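Local coordinates for gram-negative insecticidal protein (Chromobacterium piscinae, PDB 6FBM) that is an insecticidal toxin of the MACPF and beta-tripod families that probably acts by forming pores in membranes, at residues Glu331-Asn345 against Gly356-Asp368. Residues are numbered along the deposited sequence; the frame is centred on the assembly and turned at random.
Sequences EDSGSGASEDLAVFN and GQFGQRNHASVAD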
loop_
_atom_site.group_PDB
_atom_site.type_symbol
_atom_site.label_atom_id
_atom_site.label_comp_id
_atom_site.label_asym_id
_atom_site.label_seq_id
_atom_site.Cartn_x
_atom_site.Cartn_y
_atom_site.Cartn_z
ATOM N N GLU A 331 -70.959 -40.555 28.441
ATOM C CA GLU A 331 -71.427 -41.344 29.563
ATOM C C GLU A 331 -71.423 -42.805 29.139
ATOM O O GLU A 331 -71.624 -43.085 27.956
ATOM C CB GLU A 331 -72.880 -41.053 29.882
ATOM C CG GLU A 331 -73.304 -39.628 29.985
ATOM C CD GLU A 331 -74.813 -39.480 30.078
ATOM O OE1 GLU A 331 -75.531 -39.891 29.137
ATOM O OE2 GLU A 331 -75.276 -38.912 31.081
ATOM N N ASP A 332 -71.325 -43.724 30.110
ATOM C CA ASP A 332 -71.514 -45.146 29.834
ATOM C C ASP A 332 -72.972 -45.616 29.785
ATOM O O ASP A 332 -73.258 -46.769 30.097
ATOM C CB ASP A 332 -70.692 -46.005 30.794
ATOM C CG ASP A 332 -71.384 -46.262 32.119
ATOM O OD1 ASP A 332 -71.910 -45.314 32.710
ATOM O OD2 ASP A 332 -71.379 -47.418 32.580
ATOM N N SER A 333 -73.881 -44.730 29.368
ATOM C CA SER A 333 -75.306 -45.047 29.231
ATOM C C SER A 333 -75.432 -46.071 28.137
ATOM O O SER A 333 -74.884 -45.891 27.040
ATOM C CB SER A 333 -76.121 -43.807 28.839
ATOM O OG SER A 333 -76.051 -42.798 29.839
ATOM N N GLY A 334 -76.156 -47.147 28.450
ATOM C CA GLY A 334 -76.313 -48.278 27.552
ATOM C C GLY A 334 -75.244 -49.337 27.736
ATOM O O GLY A 334 -75.332 -50.375 27.095
ATOM N N SER A 335 -74.229 -49.107 28.580
ATOM C CA SER A 335 -73.127 -50.065 28.680
ATOM C C SER A 335 -73.464 -51.274 29.528
ATOM O O SER A 335 -72.735 -52.273 29.496
ATOM C CB SER A 335 -71.874 -49.417 29.268
ATOM O OG SER A 335 -71.960 -49.269 30.677
ATOM N N GLY A 336 -74.524 -51.175 30.335
ATOM C CA GLY A 336 -74.865 -52.224 31.287
ATOM C C GLY A 336 -73.920 -52.355 32.462
ATOM O O GLY A 336 -74.086 -53.263 33.271
ATOM N N ALA A 337 -72.938 -51.467 32.598
ATOM C CA ALA A 337 -72.072 -51.501 33.775
ATOM C C ALA A 337 -72.901 -51.030 34.969
ATOM O O ALA A 337 -73.752 -50.149 34.841
ATOM C CB ALA A 337 -70.854 -50.621 33.578
ATOM N N SER A 338 -72.664 -51.653 36.119
ATOM C CA SER A 338 -73.419 -51.338 37.334
ATOM C C SER A 338 -73.254 -49.861 37.592
ATOM O O SER A 338 -74.249 -49.121 37.679
ATOM C CB SER A 338 -72.923 -52.151 38.546
ATOM O OG SER A 338 -72.783 -53.531 38.195
ATOM N N GLU A 339 -71.989 -49.429 37.648
ATOM C CA GLU A 339 -71.671 -48.033 37.934
ATOM C C GLU A 339 -71.855 -47.114 36.735
ATOM O O GLU A 339 -71.801 -47.537 35.571
ATOM C CB GLU A 339 -70.277 -47.920 38.507
ATOM C CG GLU A 339 -70.121 -48.664 39.827
ATOM C CD GLU A 339 -68.703 -48.632 40.325
ATOM O OE1 GLU A 339 -68.491 -48.838 41.534
ATOM O OE2 GLU A 339 -67.790 -48.401 39.512
ATOM N N ASP A 340 -72.145 -45.860 37.043
ATOM C CA ASP A 340 -72.263 -44.806 36.052
ATOM C C ASP A 340 -70.854 -44.221 35.852
ATOM O O ASP A 340 -70.074 -44.117 36.797
ATOM C CB ASP A 340 -73.193 -43.684 36.548
ATOM C CG ASP A 340 -74.663 -44.085 36.649
ATOM O OD1 ASP A 340 -75.162 -44.851 35.800
ATOM O OD2 ASP A 340 -75.339 -43.549 37.576
ATOM N N LEU A 341 -70.544 -43.830 34.621
ATOM C CA LEU A 341 -69.304 -43.143 34.287
ATOM C C LEU A 341 -69.634 -41.975 33.396
ATOM O O LEU A 341 -70.339 -42.132 32.414
ATOM C CB LEU A 341 -68.355 -44.049 33.501
ATOM C CG LEU A 341 -67.040 -43.432 33.035
ATOM C CD1 LEU A 341 -66.215 -42.978 34.227
ATOM C CD2 LEU A 341 -66.282 -44.445 32.200
ATOM N N ALA A 342 -69.120 -40.805 33.750
ATOM C CA ALA A 342 -69.092 -39.690 32.839
ATOM C C ALA A 342 -67.650 -39.145 32.817
ATOM O O ALA A 342 -66.924 -39.180 33.836
ATOM C CB ALA A 342 -70.078 -38.636 33.264
ATOM N N VAL A 343 -67.249 -38.674 31.634
ATOM C CA VAL A 343 -65.938 -38.111 31.442
ATOM C C VAL A 343 -66.057 -36.751 30.822
ATOM O O VAL A 343 -67.022 -36.438 30.129
ATOM C CB VAL A 343 -65.026 -38.998 30.581
ATOM C CG1 VAL A 343 -64.697 -40.290 31.323
ATOM C CG2 VAL A 343 -65.640 -39.279 29.205
ATOM N N PHE A 344 -65.064 -35.929 31.102
ATOM C CA PHE A 344 -65.080 -34.540 30.702
ATOM C C PHE A 344 -63.695 -34.153 30.186
ATOM O O PHE A 344 -62.691 -34.478 30.817
ATOM C CB PHE A 344 -65.511 -33.637 31.885
ATOM C CG PHE A 344 -66.924 -33.858 32.347
ATOM C CD1 PHE A 344 -67.270 -34.978 33.113
ATOM C CD2 PHE A 344 -67.909 -32.944 32.044
ATOM C CE1 PHE A 344 -68.561 -35.188 33.527
ATOM C CE2 PHE A 344 -69.221 -33.132 32.476
ATOM C CZ PHE A 344 -69.551 -34.261 33.219
ATOM N N ASN A 345 -63.672 -33.484 29.037
ATOM C CA ASN A 345 -62.489 -32.846 28.504
ATOM C C ASN A 345 -62.425 -31.387 28.936
ATOM O O ASN A 345 -63.448 -30.722 28.985
ATOM C CB ASN A 345 -62.503 -32.862 26.982
ATOM C CG ASN A 345 -62.417 -34.238 26.416
ATOM O OD1 ASN A 345 -62.012 -35.171 27.086
ATOM N ND2 ASN A 345 -62.810 -34.369 25.179
ATOM N N GLY A 356 -55.311 -35.231 29.984
ATOM C CA GLY A 356 -56.178 -36.305 30.457
ATOM C C GLY A 356 -57.610 -35.871 30.592
ATOM O O GLY A 356 -57.899 -34.675 30.554
ATOM N N GLN A 357 -58.500 -36.857 30.712
ATOM C CA GLN A 357 -59.920 -36.623 31.015
ATOM C C GLN A 357 -60.140 -36.553 32.494
ATOM O O GLN A 357 -59.424 -37.192 33.264
ATOM C CB GLN A 357 -60.816 -37.740 30.472
ATOM C CG GLN A 357 -61.409 -37.378 29.145
ATOM C CD GLN A 357 -62.169 -38.492 28.518
ATOM O OE1 GLN A 357 -62.178 -39.623 29.005
ATOM N NE2 GLN A 357 -62.813 -38.189 27.413
ATOM N N PHE A 358 -61.159 -35.796 32.874
ATOM C CA PHE A 358 -61.699 -35.909 34.218
ATOM C C PHE A 358 -62.781 -36.993 34.227
ATOM O O PHE A 358 -63.633 -37.009 33.323
ATOM C CB PHE A 358 -62.275 -34.581 34.722
ATOM C CG PHE A 358 -62.605 -34.619 36.158
ATOM C CD1 PHE A 358 -61.615 -34.386 37.104
ATOM C CD2 PHE A 358 -63.867 -34.986 36.591
ATOM C CE1 PHE A 358 -61.887 -34.481 38.468
ATOM C CE2 PHE A 358 -64.155 -35.075 37.957
ATOM C CZ PHE A 358 -63.163 -34.815 38.881
ATOM N N GLY A 359 -62.744 -37.874 35.227
ATOM C CA GLY A 359 -63.719 -38.965 35.336
ATOM C C GLY A 359 -64.598 -38.902 36.572
ATOM O O GLY A 359 -64.139 -38.488 37.631
ATOM N N GLN A 360 -65.848 -39.346 36.439
ATOM C CA GLN A 360 -66.851 -39.319 37.513
ATOM C C GLN A 360 -67.646 -40.606 37.568
ATOM O O GLN A 360 -68.057 -41.123 36.523
ATOM C CB GLN A 360 -67.902 -38.289 37.191
ATOM C CG GLN A 360 -67.668 -36.958 37.812
ATOM C CD GLN A 360 -68.119 -35.858 36.914
ATOM O OE1 GLN A 360 -67.295 -35.171 36.324
ATOM N NE2 GLN A 360 -69.427 -35.668 36.819
ATOM N N ARG A 361 -67.971 -41.066 38.781
ATOM C CA ARG A 361 -68.896 -42.180 38.942
ATOM C C ARG A 361 -70.357 -41.727 38.943
ATOM O O ARG A 361 -71.091 -41.975 39.899
ATOM C CB ARG A 361 -68.592 -42.963 40.216
ATOM C CG ARG A 361 -69.155 -44.392 40.157
ATOM C CD ARG A 361 -68.933 -45.105 41.463
ATOM N NE ARG A 361 -67.527 -45.226 41.776
ATOM C CZ ARG A 361 -67.050 -45.645 42.950
ATOM N NH1 ARG A 361 -67.870 -46.011 43.939
ATOM N NH2 ARG A 361 -65.737 -45.705 43.139
ATOM N N ASN A 362 -70.799 -41.073 37.872
ATOM C CA ASN A 362 -72.185 -40.584 37.770
ATOM C C ASN A 362 -72.510 -40.219 36.311
ATOM O O ASN A 362 -71.691 -40.446 35.426
ATOM C CB ASN A 362 -72.406 -39.409 38.735
ATOM C CG ASN A 362 -71.613 -38.166 38.372
ATOM O OD1 ASN A 362 -71.777 -37.609 37.283
ATOM N ND2 ASN A 362 -70.801 -37.685 39.311
ATOM N N HIS A 363 -73.710 -39.679 36.075
ATOM C CA HIS A 363 -74.189 -39.284 34.736
ATOM C C HIS A 363 -74.460 -37.787 34.611
ATOM O O HIS A 363 -75.111 -37.368 33.661
ATOM C CB HIS A 363 -75.490 -40.019 34.379
ATOM C CG HIS A 363 -75.299 -41.391 33.807
ATOM N ND1 HIS A 363 -74.056 -41.942 33.555
ATOM C CD2 HIS A 363 -76.210 -42.310 33.398
ATOM C CE1 HIS A 363 -74.213 -43.151 33.045
ATOM N NE2 HIS A 363 -75.508 -43.394 32.934
ATOM N N ALA A 364 -73.927 -36.973 35.531
ATOM C CA ALA A 364 -74.204 -35.536 35.552
ATOM C C ALA A 364 -73.745 -34.834 34.281
ATOM O O ALA A 364 -72.811 -35.293 33.609
ATOM C CB ALA A 364 -73.553 -34.886 36.760
ATOM N N SER A 365 -74.433 -33.737 33.951
ATOM C CA SER A 365 -74.045 -32.858 32.830
ATOM C C SER A 365 -72.820 -31.983 33.113
ATOM O O SER A 365 -72.259 -31.413 32.197
ATOM C CB SER A 365 -75.208 -31.959 32.445
ATOM O OG SER A 365 -76.081 -32.664 31.589
ATOM N N VAL A 366 -72.467 -31.878 34.400
ATOM C CA VAL A 366 -71.472 -30.961 34.939
ATOM C C VAL A 366 -70.356 -31.793 35.582
ATOM O O VAL A 366 -70.634 -32.795 36.272
ATOM C CB VAL A 366 -72.111 -30.106 36.044
ATOM C CG1 VAL A 366 -71.113 -29.108 36.631
ATOM C CG2 VAL A 366 -73.331 -29.375 35.504
ATOM N N ALA A 367 -69.112 -31.370 35.387
ATOM C CA ALA A 367 -67.970 -32.035 36.001
ATOM C C ALA A 367 -67.898 -31.753 37.499
ATOM O O ALA A 367 -68.083 -30.605 37.923
ATOM C CB ALA A 367 -66.678 -31.580 35.319
ATOM N N ASP A 368 -67.596 -32.788 38.277
ATOM C CA ASP A 368 -67.331 -32.664 39.723
ATOM C C ASP A 368 -66.018 -31.953 40.027
ATOM O O ASP A 368 -65.863 -31.410 41.114
ATOM C CB ASP A 368 -67.300 -34.045 40.416
ATOM C CG ASP A 368 -68.656 -34.767 40.369
ATOM O OD1 ASP A 368 -69.693 -34.111 40.085
ATOM O OD2 ASP A 368 -68.690 -35.993 40.601
#
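Ala342 and Gln360 exchange backbone hydrogen bonds in both directions, Gln360 N reaching Ala342 O at 2.8 Å, and Phe344 and Phe358 do the same two residues along. These antiparallel pairs join strand 342-346 to strand 358-360 at one edge of a three-stranded sheet, probably part of the beta-tripod domain, whose other outer strand is 326-331. Past the last pair, Gln357 NE2 donates to Asn345 OD1 at 3.1 Å, with the oxygen in the plane of the glutamine amide; Gln357 OE1, lying against Val343 CB, accepts from Met422 N. On the face that carries Phe344, Ala367 CB sits over the ring, 3.9 Å from its centroid, while the carbonyl oxygens of Ala364 and Ser365 line the ring edge. Gln360 OE1 accepts from Asp368 N, and Gln360 NE2 donates to Asn362 OD1 and Val366 O. Farther along, the His363 ring has Asp340 OD1 over one face and Glu331 CD over the other. Lys328 NZ forms a salt bridge with Glu331 OE2 and a hydrogen bond with His363 O, bringing these two acceptors together. Glu339 OE1 lies over the Arg361 guanidinium face, a long salt bridge; Glu339 also pairs with Arg454, and Arg361 NE donates to Val455 O. Asp340 and Asp332 might favour a protonated His363, an effect nearby Lys328 would partly offset, whereas backbone and amide hydrogen bonds hold the Phe344 end.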